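Local structure of processed glycerol phosphate lipoteichoic acid synthase 2 (Bacillus subtilis, 2W8D) at residues A[35-40]-A[193-198]; A[57-62]-A[234-239]; A[127-132]-A[180-185]; A[171-176]-A[228-233]. The protein belongs to the sulfatase family of the alkaline phosphatase clan, with an alpha/beta fold, and carries a bound magnesium ion. One frame throughout, in Å; residues are numbered along the deposited sequence.

Overall arrangement
Contact 1 lies in the central sheet and carries Glu40, a ligand of the magnesium ion. Contacts 2 and 4 pair helices beside that sheet, and contact 3 packs helix 171-183 on strand 125-130, a neighbour of strand 189-194 in it. Contacts 2 and 4 share helix 219-244; their centres are about 9 Å apart, as are those of contacts 1 and 4. Asp232 of contact 4 is hydrogen-bonded to Phe59 N and Leu60 N of contact 2. Asp171 of contact 4 is hydrogen-bonded to Leu196 and Ser197 of contact 1, while Phe129 of contact 3 stacks on Phe193. Contacts 2 and 3 lie farthest apart, about 20 Å between centres. The Leu231 side chain is about 10 Å from magnesium.

Contact 1: residues A[35-40]-A[193-198]; sequences IYVSLE and FITLSN. With MG (magnesium ion), chain C.
Val37 and Phe193, then Ser38 and Ile194, pair in register on two parallel strands whose segments run 20° apart. The strands belong to the central sheet of the alkaline phosphatase-like fold, and the metal site lies just past their ends. Phe193 N donates to Tyr36 O (2.8 Å), and Ser38 N donates to Phe193 O (2.9 Å). Where the ladder stops, the Thr195 side chain continues it: OG1, set between its own backbone N and carbonyl carbon (chi1 65°), donates to a lone pair of Ser38 O at 2.7 Å and accepts from Glu40 N at 3.0 Å. Thr195 N reaches the same Ser38 O, so that one residue grips this carbonyl twice. Farther on, Asn198 ND2 donates to Glu40 O at 2.9 Å, close to its amide plane, while its OD1 is held by Ser227. At the other end Ile35 CG2 packs obliquely against the Phe193 ring. A water lies between Ser38 OG, Thr195 O and Glu40 OE1. The Glu40 chain bends at chi2 (46°), and its carboxylate shares magnesium with Asp258, His259 and the phosphothreonine Thr84: OE1 binds the ion at 2.2 Å, OE2 at 2.1 Å.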
# COMPACT_ATOMS: atom_id res chain seq x y z
N ILE A 35 10.72 -6.13 2.57
CA ILE A 35 11.02 -4.99 1.71
C ILE A 35 9.67 -4.52 1.12
O ILE A 35 9.06 -5.21 0.31
CB ILE A 35 12.01 -5.41 0.57
CG1 ILE A 35 13.39 -5.83 1.13
CG2 ILE A 35 12.15 -4.29 -0.46
CD1 ILE A 35 14.32 -6.51 0.10
N TYR A 36 9.19 -3.36 1.54
CA TYR A 36 7.99 -2.83 0.94
C TYR A 36 8.42 -1.92 -0.19
O TYR A 36 9.42 -1.19 -0.05
CB TYR A 36 7.17 -2.00 1.96
CG TYR A 36 6.17 -2.73 2.78
CD1 TYR A 36 6.53 -3.34 3.98
CD2 TYR A 36 4.83 -2.75 2.41
CE1 TYR A 36 5.58 -3.98 4.79
CE2 TYR A 36 3.86 -3.39 3.21
CZ TYR A 36 4.26 -4.01 4.39
OH TYR A 36 3.32 -4.64 5.17
N VAL A 37 7.65 -1.92 -1.27
CA VAL A 37 7.79 -0.94 -2.35
C VAL A 37 6.45 -0.29 -2.67
O VAL A 37 5.51 -0.97 -3.03
CB VAL A 37 8.31 -1.56 -3.67
CG1 VAL A 37 8.51 -0.45 -4.69
CG2 VAL A 37 9.61 -2.36 -3.41
N SER A 38 6.39 1.02 -2.51
CA SER A 38 5.22 1.79 -2.88
C SER A 38 5.37 2.23 -4.32
O SER A 38 6.24 3.04 -4.65
CB SER A 38 5.11 3.02 -1.96
OG SER A 38 4.22 3.99 -2.47
N LEU A 39 4.49 1.70 -5.18
CA LEU A 39 4.46 1.95 -6.64
C LEU A 39 3.57 3.13 -6.93
O LEU A 39 2.33 2.99 -7.01
CB LEU A 39 3.89 0.73 -7.34
CG LEU A 39 4.63 -0.58 -7.07
CD1 LEU A 39 3.92 -1.76 -7.67
CD2 LEU A 39 6.06 -0.51 -7.61
N GLU A 40 4.17 4.30 -7.08
CA GLU A 40 3.46 5.57 -7.18
C GLU A 40 2.37 5.59 -8.26
O GLU A 40 2.65 5.32 -9.46
CB GLU A 40 4.48 6.69 -7.48
CG GLU A 40 3.95 8.11 -7.45
CD GLU A 40 3.07 8.42 -6.24
OE1 GLU A 40 3.56 8.37 -5.08
OE2 GLU A 40 1.86 8.71 -6.47
N PHE A 193 10.54 1.29 0.40
CA PHE A 193 11.00 2.07 -0.73
C PHE A 193 9.85 2.87 -1.36
O PHE A 193 8.89 2.30 -1.91
CB PHE A 193 11.63 1.14 -1.76
CG PHE A 193 12.97 0.58 -1.34
CD1 PHE A 193 14.14 1.12 -1.83
CD2 PHE A 193 13.05 -0.47 -0.44
CE1 PHE A 193 15.38 0.61 -1.43
CE2 PHE A 193 14.24 -0.99 -0.06
CZ PHE A 193 15.43 -0.46 -0.55
N ILE A 194 9.93 4.20 -1.25
CA ILE A 194 8.85 5.04 -1.78
C ILE A 194 9.29 5.65 -3.11
O ILE A 194 10.13 6.55 -3.15
CB ILE A 194 8.43 6.17 -0.79
CG1 ILE A 194 8.36 5.66 0.67
CG2 ILE A 194 7.09 6.88 -1.30
CD1 ILE A 194 7.30 4.60 0.96
N THR A 195 8.73 5.12 -4.21
CA THR A 195 9.08 5.58 -5.55
C THR A 195 8.46 6.95 -5.78
O THR A 195 7.54 7.31 -5.07
CB THR A 195 8.63 4.57 -6.67
OG1 THR A 195 7.19 4.46 -6.74
CG2 THR A 195 9.26 3.21 -6.41
N LEU A 196 8.94 7.66 -6.79
CA LEU A 196 8.59 9.05 -7.10
C LEU A 196 8.20 9.35 -8.55
O LEU A 196 7.46 10.32 -8.79
CB LEU A 196 9.81 9.94 -6.84
CG LEU A 196 9.89 10.47 -5.41
CD1 LEU A 196 11.14 11.27 -5.19
CD2 LEU A 196 8.59 11.25 -5.05
N SER A 197 8.75 8.58 -9.49
CA SER A 197 8.76 8.93 -10.90
C SER A 197 7.38 8.91 -11.55
O SER A 197 7.12 9.73 -12.42
CB SER A 197 9.71 8.01 -11.68
OG SER A 197 11.09 8.40 -11.57
N ASN A 198 6.48 8.01 -11.15
CA ASN A 198 5.16 7.96 -11.79
C ASN A 198 4.16 8.94 -11.15
O ASN A 198 3.05 8.53 -10.75
CB ASN A 198 4.60 6.52 -11.80
CG ASN A 198 3.48 6.34 -12.79
OD1 ASN A 198 3.57 6.81 -13.94
ND2 ASN A 198 2.42 5.64 -12.37
MG MG C . 1.46 8.79 -4.43
O HOH W 1 5.03 6.04 -4.25
O HOH W 2 5.88 9.35 -3.85

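Contact 2: residues A[57-62]-A[234-239]; sequences TPFLNK and SIEQFF
Ile235 opens the contact with its CG2 branch, which lies 3.9 Å from Phe59 CD2 and 4.1 Å from Leu60 CD2. Its other branch goes elsewhere, toward Val37 and Leu39 of the sheet, so the one side chain fills the corner between helix 58-65, helix 219-244 and strand 33-39. The approach of Leu60 is at about a right angle to the isoleucine.

Glu236 follows, and here backbone and side chain together floor the Phe59 ring. Glu236 CA stands 3.8 Å from the ring centroid, almost on the normal, in a CH-pi contact, and Glu236 CB lies 3.8 Å from Phe59 CG over the same face. The glutamate chain continues extended past the ring rim, its carboxylate plane nearly parallel to the ring. Phe59 reaches this place because its CG is anti to the backbone N (chi1 -165°).

The two helix segments meet at 61°, with axes 9.5 Å apart, as part of the helical layer on one side of the central sheet in this alkaline phosphatase-like fold. At its start, helix 58-65 gives the N-H groups of Phe59 and Leu60 to the carboxylate of Asp232, a residue of helix 219-244.

Phe239 completes the contact and receives the edge of Phe59 on its face: an offset edge-to-face pair with planes at 78° and centroids 5.1 Å apart. Phe59 CE2 hovers 3.5 Å above the Phe239 ring plane, displaced toward its rim.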
# COMPACT_ATOMS: atom_id res chain seq x y z
N THR A 57 3.59 -2.78 -18.56
CA THR A 57 4.37 -3.21 -17.38
C THR A 57 4.88 -4.69 -17.45
O THR A 57 4.46 -5.54 -16.65
CB THR A 57 3.60 -2.91 -16.08
OG1 THR A 57 2.33 -3.55 -16.11
CG2 THR A 57 3.36 -1.40 -15.92
N PRO A 58 5.77 -5.01 -18.43
CA PRO A 58 6.13 -6.43 -18.64
C PRO A 58 6.73 -7.16 -17.43
O PRO A 58 6.50 -8.37 -17.27
CB PRO A 58 7.16 -6.39 -19.80
CG PRO A 58 7.74 -4.98 -19.78
CD PRO A 58 6.46 -4.14 -19.40
N PHE A 59 7.50 -6.47 -16.58
CA PHE A 59 8.01 -7.18 -15.39
C PHE A 59 6.90 -7.53 -14.40
O PHE A 59 6.84 -8.66 -13.90
CB PHE A 59 9.12 -6.41 -14.66
CG PHE A 59 9.88 -7.26 -13.69
CD1 PHE A 59 10.74 -8.27 -14.16
CD2 PHE A 59 9.71 -7.08 -12.32
CE1 PHE A 59 11.49 -9.08 -13.28
CE2 PHE A 59 10.42 -7.88 -11.41
CZ PHE A 59 11.34 -8.89 -11.89
N LEU A 60 6.03 -6.56 -14.15
CA LEU A 60 4.95 -6.72 -13.18
C LEU A 60 4.00 -7.78 -13.69
O LEU A 60 3.54 -8.62 -12.92
CB LEU A 60 4.25 -5.38 -12.89
CG LEU A 60 5.18 -4.37 -12.15
CD1 LEU A 60 4.50 -2.99 -11.87
CD2 LEU A 60 5.79 -4.90 -10.85
N ASN A 61 3.73 -7.76 -15.00
CA ASN A 61 2.97 -8.84 -15.67
C ASN A 61 3.53 -10.23 -15.43
O ASN A 61 2.78 -11.16 -15.15
CB ASN A 61 2.84 -8.59 -17.18
CG ASN A 61 2.15 -7.30 -17.49
OD1 ASN A 61 1.58 -6.65 -16.60
ND2 ASN A 61 2.22 -6.89 -18.75
N LYS A 62 4.84 -10.39 -15.54
CA LYS A 62 5.44 -11.71 -15.32
C LYS A 62 5.17 -12.16 -13.87
O LYS A 62 4.76 -13.29 -13.63
CB LYS A 62 6.94 -11.72 -15.64
CG LYS A 62 7.49 -13.11 -15.85
CD LYS A 62 9.02 -13.14 -15.99
CE LYS A 62 9.74 -12.80 -14.70
NZ LYS A 62 11.15 -13.27 -14.73
N SER A 234 12.38 -0.05 -13.51
CA SER A 234 13.01 0.22 -12.23
C SER A 234 12.81 -0.94 -11.27
O SER A 234 13.71 -1.27 -10.53
CB SER A 234 12.41 1.47 -11.57
OG SER A 234 12.50 2.62 -12.39
N ILE A 235 11.63 -1.54 -11.26
CA ILE A 235 11.35 -2.66 -10.35
C ILE A 235 12.16 -3.87 -10.81
O ILE A 235 12.78 -4.56 -9.98
CB ILE A 235 9.84 -3.03 -10.30
CG1 ILE A 235 9.01 -1.86 -9.76
CG2 ILE A 235 9.63 -4.34 -9.49
CD1 ILE A 235 9.66 -1.15 -8.57
N GLU A 236 12.16 -4.11 -12.12
CA GLU A 236 13.02 -5.14 -12.74
C GLU A 236 14.48 -5.00 -12.31
O GLU A 236 15.08 -5.97 -11.82
CB GLU A 236 12.91 -5.11 -14.29
CG GLU A 236 13.94 -6.04 -15.00
CD GLU A 236 13.83 -6.04 -16.53
OE1 GLU A 236 13.32 -5.08 -17.13
OE2 GLU A 236 14.30 -7.03 -17.14
N GLN A 237 15.05 -3.81 -12.46
CA GLN A 237 16.45 -3.60 -12.03
C GLN A 237 16.60 -3.89 -10.53
O GLN A 237 17.45 -4.67 -10.13
CB GLN A 237 16.95 -2.19 -12.41
CG GLN A 237 18.21 -1.72 -11.69
CD GLN A 237 18.14 -0.25 -11.28
OE1 GLN A 237 17.85 0.60 -12.11
NE2 GLN A 237 18.40 0.05 -9.98
N PHE A 238 15.75 -3.31 -9.70
CA PHE A 238 15.75 -3.59 -8.25
C PHE A 238 15.75 -5.10 -7.93
O PHE A 238 16.56 -5.57 -7.11
CB PHE A 238 14.56 -2.90 -7.60
CG PHE A 238 14.55 -2.94 -6.10
CD1 PHE A 238 15.70 -2.60 -5.35
CD2 PHE A 238 13.37 -3.22 -5.42
CE1 PHE A 238 15.67 -2.59 -3.93
CE2 PHE A 238 13.32 -3.20 -3.98
CZ PHE A 238 14.49 -2.88 -3.24
N PHE A 239 14.85 -5.85 -8.57
CA PHE A 239 14.81 -7.31 -8.44
C PHE A 239 16.10 -7.98 -8.90
O PHE A 239 16.60 -8.85 -8.21
CB PHE A 239 13.62 -7.89 -9.21
CG PHE A 239 12.35 -8.02 -8.41
CD1 PHE A 239 11.83 -6.95 -7.73
CD2 PHE A 239 11.68 -9.22 -8.36
CE1 PHE A 239 10.65 -7.07 -7.01
CE2 PHE A 239 10.51 -9.34 -7.63
CZ PHE A 239 9.99 -8.29 -6.99

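Contact 3: residues A[127-132]-A[180-185]; sequences ATFHGN and PLLESL
Phe129 pushes the far end of its ring at three leucines of the other segment. Leu181 CB meets the ring edge in plane, 3.8 Å from Phe129 CE1. Leu182 lies against the tip of the ring, its CA and CD1 both 4.1 Å from Phe129 CZ, and the two side chains cross at about a right angle. Leu185 CD2 comes to the edge at 4.4 Å from Phe129 CZ and also touches Ala127 CB at 4.0 Å, so it spans both residues of the strand that face the helix.

No hydrogen bond joins the segments. In the second shell, Phe129 is held in an aromatic row, stacked with Phe193 and with Phe152. On the helix side, Ser184 OG (3.1 Å) and Ser184 N both reach Leu181 O, from the same face of its carbonyl plane, and shape the turn that brings Leu185 back to the strand.

Helix 171-183 thus passes over strand 125-130 on its way from strand 150-152 to strand 189-194, which flank 125-130 in parallel: a beta-alpha-beta crossover that skips one strand in the central sheet of this alkaline phosphatase-like fold.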
# COMPACT_ATOMS: atom_id res chain seq x y z
N ALA A 127 14.05 0.76 8.22
CA ALA A 127 14.50 1.95 7.48
C ALA A 127 13.56 2.30 6.31
O ALA A 127 13.05 1.40 5.64
CB ALA A 127 15.93 1.74 6.95
N THR A 128 13.35 3.59 6.05
CA THR A 128 12.66 4.02 4.84
C THR A 128 13.67 4.57 3.85
O THR A 128 14.63 5.22 4.28
CB THR A 128 11.64 5.11 5.16
OG1 THR A 128 10.66 4.57 6.05
CG2 THR A 128 10.99 5.63 3.88
N PHE A 129 13.46 4.32 2.55
CA PHE A 129 14.25 4.93 1.49
C PHE A 129 13.36 5.81 0.65
O PHE A 129 12.26 5.42 0.30
CB PHE A 129 14.87 3.85 0.61
CG PHE A 129 15.80 2.94 1.34
CD1 PHE A 129 17.19 3.14 1.28
CD2 PHE A 129 15.31 1.92 2.15
CE1 PHE A 129 18.04 2.32 1.98
CE2 PHE A 129 16.17 1.09 2.87
CZ PHE A 129 17.54 1.29 2.78
N HIS A 130 13.82 7.00 0.31
CA HIS A 130 13.01 7.90 -0.48
C HIS A 130 13.87 9.02 -1.00
O HIS A 130 14.69 9.58 -0.26
CB HIS A 130 11.90 8.45 0.39
CG HIS A 130 10.92 9.31 -0.33
ND1 HIS A 130 10.19 8.85 -1.41
CD2 HIS A 130 10.55 10.59 -0.13
CE1 HIS A 130 9.41 9.83 -1.85
NE2 HIS A 130 9.61 10.88 -1.08
N GLY A 131 13.72 9.34 -2.28
CA GLY A 131 14.60 10.31 -2.94
C GLY A 131 14.11 11.74 -2.85
O GLY A 131 14.17 12.45 -3.83
N ASN A 132 13.63 12.16 -1.68
CA ASN A 132 13.12 13.51 -1.48
C ASN A 132 13.36 13.89 -0.02
O ASN A 132 13.67 13.02 0.78
CB ASN A 132 11.62 13.59 -1.83
CG ASN A 132 11.08 15.05 -1.88
OD1 ASN A 132 11.84 16.01 -1.83
ND2 ASN A 132 9.77 15.20 -1.99
N PRO A 180 23.86 -0.27 -1.68
CA PRO A 180 24.83 -0.34 -0.57
C PRO A 180 24.24 0.12 0.76
O PRO A 180 24.64 -0.35 1.82
CB PRO A 180 25.97 0.61 -0.99
CG PRO A 180 25.41 1.42 -2.14
CD PRO A 180 24.34 0.59 -2.78
N LEU A 181 23.27 1.02 0.72
CA LEU A 181 22.65 1.44 1.94
C LEU A 181 21.86 0.25 2.50
O LEU A 181 21.95 -0.06 3.68
CB LEU A 181 21.78 2.67 1.69
CG LEU A 181 22.56 3.84 1.09
CD1 LEU A 181 21.59 4.90 0.65
CD2 LEU A 181 23.67 4.42 2.08
N LEU A 182 21.14 -0.45 1.65
CA LEU A 182 20.33 -1.57 2.10
C LEU A 182 21.16 -2.75 2.60
O LEU A 182 20.77 -3.41 3.56
CB LEU A 182 19.42 -2.05 0.98
CG LEU A 182 18.56 -3.24 1.36
CD1 LEU A 182 17.44 -2.80 2.32
CD2 LEU A 182 18.00 -3.86 0.09
N GLU A 183 22.29 -2.99 1.94
CA GLU A 183 23.19 -4.08 2.26
C GLU A 183 24.01 -3.80 3.54
O GLU A 183 24.65 -4.70 4.08
CB GLU A 183 24.10 -4.37 1.06
CG GLU A 183 23.33 -4.87 -0.19
CD GLU A 183 24.02 -4.61 -1.55
OE1 GLU A 183 25.18 -4.15 -1.62
OE2 GLU A 183 23.37 -4.86 -2.60
N SER A 184 23.97 -2.56 4.03
CA SER A 184 24.65 -2.22 5.28
C SER A 184 23.74 -2.47 6.50
O SER A 184 24.17 -2.36 7.64
CB SER A 184 25.20 -0.78 5.23
OG SER A 184 24.23 0.16 5.70
N LEU A 185 22.49 -2.83 6.26
CA LEU A 185 21.52 -2.97 7.35
C LEU A 185 21.71 -4.28 8.11
O LEU A 185 21.71 -5.36 7.52
CB LEU A 185 20.09 -2.86 6.83
CG LEU A 185 19.33 -1.52 6.90
CD1 LEU A 185 20.18 -0.32 6.52
CD2 LEU A 185 18.05 -1.57 6.04

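Contact 4: residues A[171-176]-A[228-233]; sequences DKPFFK and AHYLDQ
The Lys172 side chain crosses Tyr230 obliquely, passing from the hydroxyl to CE1. Its CB sits 3.2 Å from Tyr230 OH, and CG still touches that hydroxyl while lying 3.6 Å from Tyr230 CZ. CD then faces Tyr230 CE1 at 3.6 Å, and CE, the closest to the ring carbons, is 3.5 Å from Tyr230 CE1. The extended chain finally delivers NZ to Gln233 OE1 at 3.1 Å, a hydrogen bond in which the ammonium stands above the carbonyl plane, 41° out of it, and so misses the lone pairs. With chi1 at 179° the tyrosine swings its ring across to the other helix, and its hydroxyl accepts the backbone N-H of Lys172 (N to OH 3.1 Å) in the first turn of helix 171-183. Beside it, Leu231 CD1 packs 3.4 Å from Asp171 OD2. Asp171 OD1 is hydrogen-bonded to Leu196 N and Asp171 N to Ser197 OG, which ties the start of helix 171-183 to the loop after strand 189-194. The two helix segments run nearly parallel, crossing at -17° with axes 10.0 Å apart, and helix 219-244 is flanked by helix 171-183 here and by helix 58-65 at His229 and Asp232.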
# COMPACT_ATOMS: atom_id res chain seq x y z
N ASP A 171 13.39 7.02 -10.12
CA ASP A 171 13.43 5.65 -9.62
C ASP A 171 14.68 4.81 -10.01
O ASP A 171 15.24 4.16 -9.15
CB ASP A 171 12.14 4.92 -9.99
CG ASP A 171 10.90 5.57 -9.39
OD1 ASP A 171 11.02 6.46 -8.50
OD2 ASP A 171 9.77 5.19 -9.81
N LYS A 172 15.10 4.80 -11.28
CA LYS A 172 16.29 4.02 -11.69
C LYS A 172 17.57 4.30 -10.88
O LYS A 172 18.09 3.37 -10.29
CB LYS A 172 16.57 4.06 -13.20
CG LYS A 172 15.62 3.17 -14.03
CD LYS A 172 16.00 3.17 -15.49
CE LYS A 172 14.90 2.57 -16.35
NZ LYS A 172 15.13 2.89 -17.82
N PRO A 173 18.03 5.57 -10.81
CA PRO A 173 19.19 5.84 -9.92
C PRO A 173 18.86 5.76 -8.42
O PRO A 173 19.73 5.45 -7.61
CB PRO A 173 19.62 7.26 -10.30
CG PRO A 173 18.43 7.85 -10.97
CD PRO A 173 17.69 6.74 -11.63
N PHE A 174 17.61 6.03 -8.04
CA PHE A 174 17.22 5.89 -6.65
C PHE A 174 17.42 4.44 -6.21
O PHE A 174 18.03 4.18 -5.19
CB PHE A 174 15.78 6.39 -6.42
CG PHE A 174 15.13 5.81 -5.22
CD1 PHE A 174 15.47 6.23 -3.95
CD2 PHE A 174 14.16 4.82 -5.36
CE1 PHE A 174 14.85 5.69 -2.83
CE2 PHE A 174 13.55 4.26 -4.24
CZ PHE A 174 13.89 4.71 -2.98
N PHE A 175 16.95 3.48 -7.01
CA PHE A 175 17.17 2.07 -6.69
C PHE A 175 18.64 1.59 -6.73
O PHE A 175 19.02 0.77 -5.90
CB PHE A 175 16.30 1.16 -7.54
CG PHE A 175 14.88 1.09 -7.08
CD1 PHE A 175 14.56 0.68 -5.79
CD2 PHE A 175 13.83 1.41 -7.97
CE1 PHE A 175 13.24 0.60 -5.39
CE2 PHE A 175 12.53 1.32 -7.58
CZ PHE A 175 12.21 0.94 -6.29
N LYS A 176 19.44 2.10 -7.66
CA LYS A 176 20.85 1.75 -7.71
C LYS A 176 21.58 2.14 -6.43
O LYS A 176 22.25 1.32 -5.80
CB LYS A 176 21.54 2.47 -8.87
CG LYS A 176 22.07 1.57 -9.99
CD LYS A 176 23.01 0.49 -9.48
CE LYS A 176 23.22 -0.54 -10.61
NZ LYS A 176 21.97 -1.31 -10.89
N ALA A 228 4.71 4.78 -16.35
CA ALA A 228 4.44 3.45 -15.79
C ALA A 228 5.47 2.43 -16.33
O ALA A 228 5.96 1.59 -15.58
CB ALA A 228 3.02 3.00 -16.11
N HIS A 229 5.79 2.52 -17.61
CA HIS A 229 6.75 1.61 -18.24
C HIS A 229 8.11 1.84 -17.59
O HIS A 229 8.77 0.89 -17.26
CB HIS A 229 6.79 1.85 -19.77
CG HIS A 229 7.70 0.92 -20.54
ND1 HIS A 229 7.37 -0.40 -20.80
CD2 HIS A 229 8.90 1.13 -21.13
CE1 HIS A 229 8.34 -0.95 -21.52
NE2 HIS A 229 9.27 -0.05 -21.73
N TYR A 230 8.48 3.10 -17.35
CA TYR A 230 9.71 3.42 -16.64
C TYR A 230 9.76 2.81 -15.21
O TYR A 230 10.79 2.22 -14.80
CB TYR A 230 9.95 4.95 -16.65
CG TYR A 230 11.21 5.37 -15.91
CD1 TYR A 230 12.44 5.44 -16.56
CD2 TYR A 230 11.16 5.66 -14.54
CE1 TYR A 230 13.59 5.80 -15.88
CE2 TYR A 230 12.28 6.03 -13.85
CZ TYR A 230 13.50 6.08 -14.53
OH TYR A 230 14.61 6.44 -13.85
N LEU A 231 8.67 2.98 -14.45
CA LEU A 231 8.50 2.36 -13.13
C LEU A 231 8.76 0.84 -13.22
O LEU A 231 9.48 0.27 -12.41
CB LEU A 231 7.09 2.63 -12.58
CG LEU A 231 6.78 2.11 -11.16
CD1 LEU A 231 7.92 2.36 -10.15
CD2 LEU A 231 5.49 2.70 -10.57
N ASP A 232 8.16 0.20 -14.22
CA ASP A 232 8.31 -1.23 -14.41
C ASP A 232 9.77 -1.67 -14.65
O ASP A 232 10.21 -2.66 -14.09
CB ASP A 232 7.43 -1.69 -15.55
CG ASP A 232 7.39 -3.19 -15.69
OD1 ASP A 232 6.68 -3.79 -14.85
OD2 ASP A 232 8.04 -3.74 -16.63
N GLN A 233 10.52 -0.94 -15.45
CA GLN A 233 11.95 -1.20 -15.62
C GLN A 233 12.74 -1.03 -14.33
O GLN A 233 13.67 -1.79 -14.08
CB GLN A 233 12.53 -0.33 -16.74
CG GLN A 233 11.87 -0.64 -18.10
CD GLN A 233 12.36 0.24 -19.25
OE1 GLN A 233 12.71 1.41 -19.06
NE2 GLN A 233 12.38 -0.33 -20.45